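Local coordinates for protein putative glycoside hydrolase (Parabacteroides distasonis ATCC 8503, PDB 3GYC) that is a putative glycoside hydrolase of the cellulase-like, TIM-barrel class, and so probably cleaves glycosidic bonds in a carbohydrate not yet identified, at residues K313-K324 with Q352-W362. Sequence-based numbering, arbitrary orientation.
With EDO (1,2-ethanediol), chain C.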
ATOM      1  N   LYS A 313       7.083   2.779 -15.270  1.00 11.53           N
ATOM      2  CA  LYS A 313       6.942   1.460 -15.878  1.00 12.47           C
ATOM      3  C   LYS A 313       8.126   1.187 -16.779  1.00 13.46           C
ATOM      4  O   LYS A 313       8.860   2.089 -17.124  1.00 12.71           O
ATOM      5  CB  LYS A 313       5.647   1.368 -16.717  1.00 13.72           C
ATOM      6  CG  LYS A 313       5.517   2.370 -17.840  1.00 14.72           C
ATOM      7  CD  LYS A 313       4.076   2.404 -18.382  1.00 14.25           C
ATOM      8  CE  LYS A 313       3.877   3.383 -19.507  1.00 13.99           C
ATOM      9  NZ  LYS A 313       2.462   3.362 -20.019  1.00 11.19           N
ATOM     10  N   ASP A 314       8.303  -0.079 -17.132  1.00 13.34           N
ATOM     11  CA  ASP A 314       9.268  -0.471 -18.147  1.00 11.58           C
ATOM     12  C   ASP A 314       8.804   0.151 -19.468  1.00 11.65           C
ATOM     13  O   ASP A 314       7.688  -0.098 -19.913  1.00 12.19           O
ATOM     14  CB  ASP A 314       9.287  -1.981 -18.289  1.00 12.07           C
ATOM     15  CG  ASP A 314       9.855  -2.683 -17.071  1.00 13.29           C
ATOM     16  OD1 ASP A 314      10.710  -2.097 -16.348  1.00 11.90           O
ATOM     17  OD2 ASP A 314       9.473  -3.874 -16.872  1.00 14.89           O
ATOM     18  N   TRP A 315       9.660   0.906 -20.133  1.00  9.74           N
ATOM     19  CA  TRP A 315       9.225   1.643 -21.308  1.00 10.49           C
ATOM     20  C   TRP A 315      10.435   2.126 -22.071  1.00  9.91           C
ATOM     21  O   TRP A 315      11.479   2.299 -21.473  1.00 11.60           O
ATOM     22  CB  TRP A 315       8.445   2.852 -20.815  1.00  9.34           C
ATOM     23  CG  TRP A 315       7.444   3.429 -21.742  1.00 10.14           C
ATOM     24  CD1 TRP A 315       7.439   4.693 -22.239  1.00 10.90           C
ATOM     25  CD2 TRP A 315       6.230   2.815 -22.223  1.00 11.71           C
ATOM     26  NE1 TRP A 315       6.335   4.898 -23.020  1.00  9.74           N
ATOM     27  CE2 TRP A 315       5.576   3.767 -23.032  1.00 11.06           C
ATOM     28  CE3 TRP A 315       5.640   1.559 -22.064  1.00  9.31           C
ATOM     29  CZ2 TRP A 315       4.363   3.508 -23.658  1.00 11.85           C
ATOM     30  CZ3 TRP A 315       4.441   1.304 -22.703  1.00 12.50           C
ATOM     31  CH2 TRP A 315       3.821   2.263 -23.506  1.00 11.47           C
ATOM     32  N   PRO A 316      10.310   2.311 -23.390  1.00 10.12           N
ATOM     33  CA  PRO A 316      11.422   2.921 -24.068  1.00  9.39           C
ATOM     34  C   PRO A 316      11.742   4.318 -23.496  1.00 10.82           C
ATOM     35  O   PRO A 316      10.857   5.149 -23.269  1.00 10.34           O
ATOM     36  CB  PRO A 316      10.915   3.076 -25.533  1.00  7.89           C
ATOM     37  CG  PRO A 316       9.443   3.097 -25.417  1.00 10.18           C
ATOM     38  CD  PRO A 316       9.194   2.053 -24.327  1.00  9.69           C
ATOM     39  N   LEU A 317      13.026   4.542 -23.289  1.00 10.80           N
ATOM     40  CA  LEU A 317      13.556   5.815 -22.837  1.00 11.71           C
ATOM     41  C   LEU A 317      13.231   6.157 -21.371  1.00 10.57           C
ATOM     42  O   LEU A 317      13.546   7.260 -20.919  1.00 13.00           O
ATOM     43  CB  LEU A 317      13.164   6.935 -23.802  1.00 10.63           C
ATOM     44  CG  LEU A 317      13.533   6.807 -25.295  1.00 10.59           C
ATOM     45  CD1 LEU A 317      12.899   7.963 -26.055  1.00  9.62           C
ATOM     46  CD2 LEU A 317      15.042   6.805 -25.549  1.00 10.24           C
ATOM     47  N   LEU A 318      12.644   5.235 -20.615  1.00 11.54           N
ATOM     48  CA  LEU A 318      12.519   5.463 -19.174  1.00 12.20           C
ATOM     49  C   LEU A 318      13.648   4.694 -18.444  1.00 13.91           C
ATOM     50  O   LEU A 318      13.685   3.456 -18.408  1.00 15.73           O
ATOM     51  CB  LEU A 318      11.132   5.131 -18.586  1.00 12.39           C
ATOM     52  CG  LEU A 318       9.946   6.050 -18.975  1.00 11.28           C
ATOM     53  CD1 LEU A 318       8.633   5.649 -18.226  1.00 10.04           C
ATOM     54  CD2 LEU A 318      10.252   7.526 -18.719  1.00  8.78           C
ATOM     55  N   LYS A 319      14.540   5.438 -17.827  1.00 12.31           N
ATOM     56  CA  LYS A 319      15.646   4.840 -17.047  1.00 12.13           C
ATOM     57  C   LYS A 319      15.229   4.700 -15.592  1.00 11.39           C
ATOM     58  O   LYS A 319      14.529   5.551 -15.045  1.00 11.28           O
ATOM     59  CB  LYS A 319      16.931   5.688 -17.148  1.00 13.93           C
ATOM     60  CG  LYS A 319      17.526   5.797 -18.554  1.00 13.68           C
ATOM     61  CD  LYS A 319      18.604   6.884 -18.631  1.00 15.35           C
ATOM     62  N   TRP A 320      15.657   3.609 -14.972  1.00 11.59           N
ATOM     63  CA  TRP A 320      15.321   3.340 -13.585  1.00 12.52           C
ATOM     64  C   TRP A 320      16.367   3.805 -12.619  1.00 12.58           C
ATOM     65  O   TRP A 320      16.085   3.870 -11.425  1.00 13.20           O
ATOM     66  CB  TRP A 320      15.122   1.836 -13.361  1.00 12.96           C
ATOM     67  CG  TRP A 320      13.862   1.297 -13.959  1.00 12.88           C
ATOM     68  CD1 TRP A 320      13.703   0.816 -15.216  1.00 14.23           C
ATOM     69  CD2 TRP A 320      12.582   1.187 -13.324  1.00 10.79           C
ATOM     70  NE1 TRP A 320      12.415   0.385 -15.395  1.00 13.71           N
ATOM     71  CE2 TRP A 320      11.699   0.634 -14.261  1.00 12.05           C
ATOM     72  CE3 TRP A 320      12.098   1.521 -12.065  1.00 11.61           C
ATOM     73  CZ2 TRP A 320      10.355   0.366 -13.962  1.00 10.35           C
ATOM     74  CZ3 TRP A 320      10.753   1.238 -11.752  1.00 11.47           C
ATOM     75  CH2 TRP A 320       9.898   0.706 -12.715  1.00  9.96           C
ATOM     76  N   ASP A 321      17.572   4.116 -13.091  1.00 13.20           N
ATOM     77  CA  ASP A 321      18.638   4.451 -12.153  1.00 15.02           C
ATOM     78  C   ASP A 321      18.374   5.577 -11.162  1.00 13.84           C
ATOM     79  O   ASP A 321      18.551   5.392  -9.948  1.00 13.74           O
ATOM     80  CB  ASP A 321      20.019   4.585 -12.832  1.00 16.39           C
ATOM     81  CG  ASP A 321      20.117   5.716 -13.868  1.00 18.56           C
ATOM     82  OD1 ASP A 321      19.166   6.498 -14.128  1.00 19.29           O
ATOM     83  OD2 ASP A 321      21.224   5.801 -14.433  1.00 19.78           O
ATOM     84  N   TRP A 322      17.913   6.722 -11.652  1.00 11.85           N
ATOM     85  CA  TRP A 322      17.651   7.855 -10.774  1.00 12.59           C
ATOM     86  C   TRP A 322      16.449   7.639  -9.851  1.00 13.03           C
ATOM     87  O   TRP A 322      16.391   8.202  -8.729  1.00 11.28           O
ATOM     88  CB  TRP A 322      17.525   9.155 -11.573  1.00 13.47           C
ATOM     89  CG  TRP A 322      16.387   9.184 -12.520  1.00 13.57           C
ATOM     90  CD1 TRP A 322      16.343   8.650 -13.793  1.00 14.72           C
ATOM     91  CD2 TRP A 322      15.123   9.814 -12.306  1.00 14.94           C
ATOM     92  NE1 TRP A 322      15.110   8.891 -14.358  1.00 13.60           N
ATOM     93  CE2 TRP A 322      14.346   9.606 -13.474  1.00 14.66           C
ATOM     94  CE3 TRP A 322      14.561  10.530 -11.239  1.00 15.58           C
ATOM     95  CZ2 TRP A 322      13.054  10.089 -13.593  1.00 14.63           C
ATOM     96  CZ3 TRP A 322      13.277  10.987 -11.357  1.00 15.88           C
ATOM     97  CH2 TRP A 322      12.533  10.763 -12.521  1.00 15.59           C
ATOM     98  N   VAL A 323      15.500   6.806 -10.302  1.00 12.14           N
ATOM     99  CA  VAL A 323      14.350   6.459  -9.506  1.00 12.82           C
ATOM    100  C   VAL A 323      14.797   5.541  -8.347  1.00 12.87           C
ATOM    101  O   VAL A 323      14.381   5.743  -7.181  1.00 13.31           O
ATOM    102  CB  VAL A 323      13.260   5.754 -10.375  1.00 13.11           C
ATOM    103  CG1 VAL A 323      12.142   5.304  -9.517  1.00 12.40           C
ATOM    104  CG2 VAL A 323      12.776   6.749 -11.481  1.00 10.82           C
ATOM    105  N   LYS A 324      15.695   4.593  -8.643  1.00 12.82           N
ATOM    106  CA  LYS A 324      16.251   3.697  -7.613  1.00 12.76           C
ATOM    107  C   LYS A 324      17.052   4.508  -6.578  1.00 14.19           C
ATOM    108  O   LYS A 324      17.056   4.201  -5.393  1.00 13.23           O
ATOM    109  CB  LYS A 324      17.091   2.576  -8.245  1.00 13.68           C
ATOM    110  CG  LYS A 324      16.297   1.503  -8.985  1.00 15.17           C
ATOM    111  CD  LYS A 324      17.115   0.544  -9.860  1.00 15.36           C
ATOM    112  CE  LYS A 324      18.182  -0.204  -9.070  1.00 16.62           C
ATOM    113  NZ  LYS A 324      19.035  -1.111  -9.912  1.00 16.33           N
ATOM    114  N   GLN A 352       6.533  -7.513 -12.746  1.00 11.93           N
ATOM    115  CA  GLN A 352       6.207  -6.807 -13.978  1.00 12.83           C
ATOM    116  C   GLN A 352       7.009  -5.508 -14.207  1.00 12.88           C
ATOM    117  O   GLN A 352       6.836  -4.864 -15.225  1.00 14.23           O
ATOM    118  CB  GLN A 352       4.698  -6.501 -14.077  1.00 11.60           C
ATOM    119  CG  GLN A 352       4.128  -5.323 -13.226  1.00 11.42           C
ATOM    120  CD  GLN A 352       3.812  -5.617 -11.779  1.00 12.64           C
ATOM    121  OE1 GLN A 352       4.575  -6.295 -11.035  1.00 12.95           O
ATOM    122  NE2 GLN A 352       2.656  -5.099 -11.345  1.00 11.87           N
ATOM    123  N   PHE A 353       7.829  -5.094 -13.240  1.00 11.52           N
ATOM    124  CA  PHE A 353       8.678  -3.902 -13.370  1.00 11.61           C
ATOM    125  C   PHE A 353      10.087  -4.466 -13.446  1.00 12.30           C
ATOM    126  O   PHE A 353      10.829  -4.458 -12.469  1.00 12.40           O
ATOM    127  CB  PHE A 353       8.474  -2.939 -12.195  1.00 10.54           C
ATOM    128  CG  PHE A 353       7.076  -2.449 -12.065  1.00 10.04           C
ATOM    129  CD1 PHE A 353       6.584  -1.498 -12.960  1.00 12.09           C
ATOM    130  CD2 PHE A 353       6.223  -2.942 -11.057  1.00 10.15           C
ATOM    131  CE1 PHE A 353       5.288  -1.035 -12.856  1.00 11.04           C
ATOM    132  CE2 PHE A 353       4.919  -2.495 -10.950  1.00 10.24           C
ATOM    133  CZ  PHE A 353       4.450  -1.539 -11.854  1.00 10.49           C
ATOM    134  N   ALA A 354      10.420  -5.018 -14.622  1.00 11.70           N
ATOM    135  CA  ALA A 354      11.683  -5.694 -14.835  1.00 12.03           C
ATOM    136  C   ALA A 354      12.874  -4.821 -14.440  1.00 13.29           C
ATOM    137  O   ALA A 354      13.852  -5.306 -13.824  1.00 13.44           O
ATOM    138  CB  ALA A 354      11.805  -6.167 -16.309  1.00 12.38           C
ATOM    139  N   GLY A 355      12.756  -3.527 -14.732  1.00 12.09           N
ATOM    140  CA  GLY A 355      13.807  -2.561 -14.458  1.00 12.12           C
ATOM    141  C   GLY A 355      14.114  -2.360 -12.983  1.00 12.37           C
ATOM    142  O   GLY A 355      15.237  -1.978 -12.624  1.00  9.25           O
HETATM  143  N   MSE A 356      13.086  -2.529 -12.153  1.00 12.05           N
HETATM  144  CA  MSE A 356      13.209  -2.453 -10.716  1.00 11.12           C
HETATM  145  C   MSE A 356      13.480  -3.827 -10.065  1.00 13.49           C
HETATM  146  O   MSE A 356      14.268  -3.934  -9.109  1.00 11.62           O
HETATM  147  CB  MSE A 356      11.973  -1.825 -10.113  1.00 10.09           C
HETATM  148  CG  MSE A 356      12.040  -1.735  -8.589  1.00 12.14           C
HETATM  149 SE   MSE A 356      13.406  -0.631  -7.884  0.75  8.36          SE
HETATM  150  CE  MSE A 356      12.529   1.085  -8.323  1.00  9.34           C
ATOM    151  N   TRP A 357      12.835  -4.870 -10.575  1.00 13.43           N
ATOM    152  CA  TRP A 357      12.962  -6.187  -9.979  1.00 14.81           C
ATOM    153  C   TRP A 357      14.297  -6.867 -10.200  1.00 15.00           C
ATOM    154  O   TRP A 357      14.705  -7.694  -9.396  1.00 13.88           O
ATOM    155  CB  TRP A 357      11.875  -7.071 -10.580  1.00 13.53           C
ATOM    156  CG  TRP A 357      11.535  -8.404  -9.927  1.00 13.93           C
ATOM    157  CD1 TRP A 357      11.605  -9.641 -10.514  1.00 14.48           C
ATOM    158  CD2 TRP A 357      10.953  -8.622  -8.634  1.00 12.95           C
ATOM    159  NE1 TRP A 357      11.119 -10.610  -9.646  1.00 14.07           N
ATOM    160  CE2 TRP A 357      10.722 -10.011  -8.495  1.00 12.50           C
ATOM    161  CE3 TRP A 357      10.661  -7.797  -7.566  1.00 13.20           C
ATOM    162  CZ2 TRP A 357      10.193 -10.569  -7.340  1.00 13.12           C
ATOM    163  CZ3 TRP A 357      10.145  -8.343  -6.423  1.00 12.80           C
ATOM    164  CH2 TRP A 357       9.908  -9.732  -6.315  1.00 12.64           C
ATOM    165  N   ARG A 358      14.978  -6.530 -11.291  1.00 16.92           N
ATOM    166  CA  ARG A 358      16.131  -7.300 -11.692  1.00 20.14           C
ATOM    167  C   ARG A 358      17.416  -7.245 -10.862  1.00 20.53           C
ATOM    168  O   ARG A 358      18.072  -8.285 -10.726  1.00 22.99           O
ATOM    169  CB  ARG A 358      16.483  -7.023 -13.149  1.00 22.47           C
ATOM    170  CG  ARG A 358      16.972  -5.618 -13.430  1.00 24.94           C
ATOM    171  CD  ARG A 358      17.273  -5.398 -14.959  1.00 26.31           C
ATOM    172  NE  ARG A 358      16.410  -6.202 -15.865  1.00 28.20           N
ATOM    173  CZ  ARG A 358      16.440  -6.128 -17.206  1.00 27.78           C
ATOM    174  NH1 ARG A 358      17.212  -5.246 -17.809  1.00 26.97           N
ATOM    175  NH2 ARG A 358      15.662  -6.929 -17.928  1.00 28.29           N
ATOM    176  N   ASP A 359      17.777  -6.093 -10.307  1.00 19.45           N
ATOM    177  CA  ASP A 359      19.089  -5.936  -9.580  1.00 20.31           C
ATOM    178  C   ASP A 359      18.960  -6.553  -8.158  1.00 19.04           C
ATOM    179  O   ASP A 359      18.645  -5.848  -7.213  1.00 19.60           O
ATOM    180  CB  ASP A 359      19.432  -4.424  -9.581  1.00 19.21           C
ATOM    181  CG  ASP A 359      20.742  -4.069  -8.913  1.00 20.76           C
ATOM    182  OD1 ASP A 359      21.426  -4.938  -8.311  1.00 21.12           O
ATOM    183  OD2 ASP A 359      21.079  -2.853  -8.986  1.00 18.74           O
ATOM    184  N   VAL A 360      19.184  -7.865  -8.040  1.00 16.42           N
ATOM    185  CA  VAL A 360      18.975  -8.596  -6.791  1.00 13.63           C
ATOM    186  C   VAL A 360      19.804  -8.044  -5.620  1.00 14.31           C
ATOM    187  O   VAL A 360      19.279  -7.930  -4.524  1.00 12.41           O
ATOM    188  CB  VAL A 360      19.208 -10.118  -6.950  1.00 14.29           C
ATOM    189  CG1 VAL A 360      19.149 -10.793  -5.619  1.00 14.37           C
ATOM    190  CG2 VAL A 360      18.179 -10.757  -7.892  1.00 13.01           C
ATOM    191  N   GLU A 361      21.059  -7.648  -5.867  1.00 12.93           N
ATOM    192  CA  GLU A 361      21.931  -7.110  -4.814  1.00 15.20           C
ATOM    193  C   GLU A 361      21.464  -5.770  -4.275  1.00 13.39           C
ATOM    194  O   GLU A 361      21.600  -5.529  -3.088  1.00 12.20           O
ATOM    195  CB  GLU A 361      23.412  -7.052  -5.255  1.00 17.26           C
ATOM    196  CG  GLU A 361      24.022  -8.406  -5.597  1.00 19.59           C
ATOM    197  CD  GLU A 361      23.775  -9.466  -4.523  1.00 22.74           C
ATOM    198  OE1 GLU A 361      24.097  -9.223  -3.328  1.00 23.31           O
ATOM    199  OE2 GLU A 361      23.224 -10.550  -4.883  1.00 26.90           O
ATOM    200  N   TRP A 362      20.896  -4.912  -5.127  1.00 12.80           N
ATOM    201  CA  TRP A 362      20.318  -3.635  -4.692  1.00 11.72           C
ATOM    202  C   TRP A 362      19.198  -3.877  -3.684  1.00 11.03           C
ATOM    203  O   TRP A 362      19.098  -3.190  -2.642  1.00  9.49           O
ATOM    204  CB  TRP A 362      19.739  -2.899  -5.869  1.00 12.10           C
ATOM    205  CG  TRP A 362      19.188  -1.541  -5.602  1.00 12.40           C
ATOM    206  CD1 TRP A 362      19.858  -0.346  -5.706  1.00 12.73           C
ATOM    207  CD2 TRP A 362      17.825  -1.208  -5.298  1.00 12.21           C
ATOM    208  NE1 TRP A 362      19.001   0.699  -5.478  1.00 12.65           N
ATOM    209  CE2 TRP A 362      17.742   0.197  -5.233  1.00 12.12           C
ATOM    210  CE3 TRP A 362      16.683  -1.950  -5.087  1.00 11.58           C
ATOM    211  CZ2 TRP A 362      16.564   0.861  -4.927  1.00 11.66           C
ATOM    212  CZ3 TRP A 362      15.503  -1.284  -4.767  1.00 11.37           C
ATOM    213  CH2 TRP A 362      15.455   0.106  -4.700  1.00 11.24           C
TER
HETATM  214  C1  EDO C   1       7.973  -5.154 -18.388  1.00 35.97           C
HETATM  215  O1  EDO C   1       8.596  -5.066 -19.722  1.00 32.88           O
HETATM  216  C2  EDO C   1       6.674  -5.951 -18.302  1.00 37.93           C
HETATM  217  O2  EDO C   1       5.498  -5.136 -18.108  1.00 38.90           O
HETATM  218  O   HOH W   1       6.556  -2.253 -16.240  1.00 11.87           O
HETATM  219  O   HOH W   2      16.793  -2.936 -10.831  1.00 23.97           O
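Asp314 holds the first turn of helix 354-357 by both carboxylate oxygens: OD2 takes the N-H of Ala354 on its syn lone pair (2.7 Å), and OD1 accepts from Gly355 N at 3.0 Å, on the syn side. A short acidic side chain suits these two amides, which open the helix just after the N-cap residue Phe353. Beside them the Trp320 indole lies flat over Gly355, whose CA sits 3.6 Å from the centroid of the five-membered ring; a CB there would collide with NE1, hence glycine. Met356 CB covers the six-membered ring on the same face, and Phe353 CB approaches CH2 obliquely. Replacing Trp320 with an alanine would probably open a gap over Gly355 and Met356 and cost Asp314 OD1 a weak bond from NE1.

One helical turn on, Lys324 bends at chi3 (58°), laying CE over the face of Trp362 and bringing NZ within 2.8 Å of Asp359 OD2, a salt bridge through the anti lone pair. Asp359 in turn caps helix 360-371, its OD1 accepting from Trp362 N. A water joins NZ to Gly355 O. Tyr312 packs edge-to-face with Trp320, while Met356 O receives His363 NE2. Carboxylates thus meet the N-terminal ends of two successive helices, whose dipoles probably favour their negative charge; Asp314 ties the first of these ends to the loop before helix 321-337, and the Lys324 salt bridge ties the second to that helix, in the barrel's outer layer.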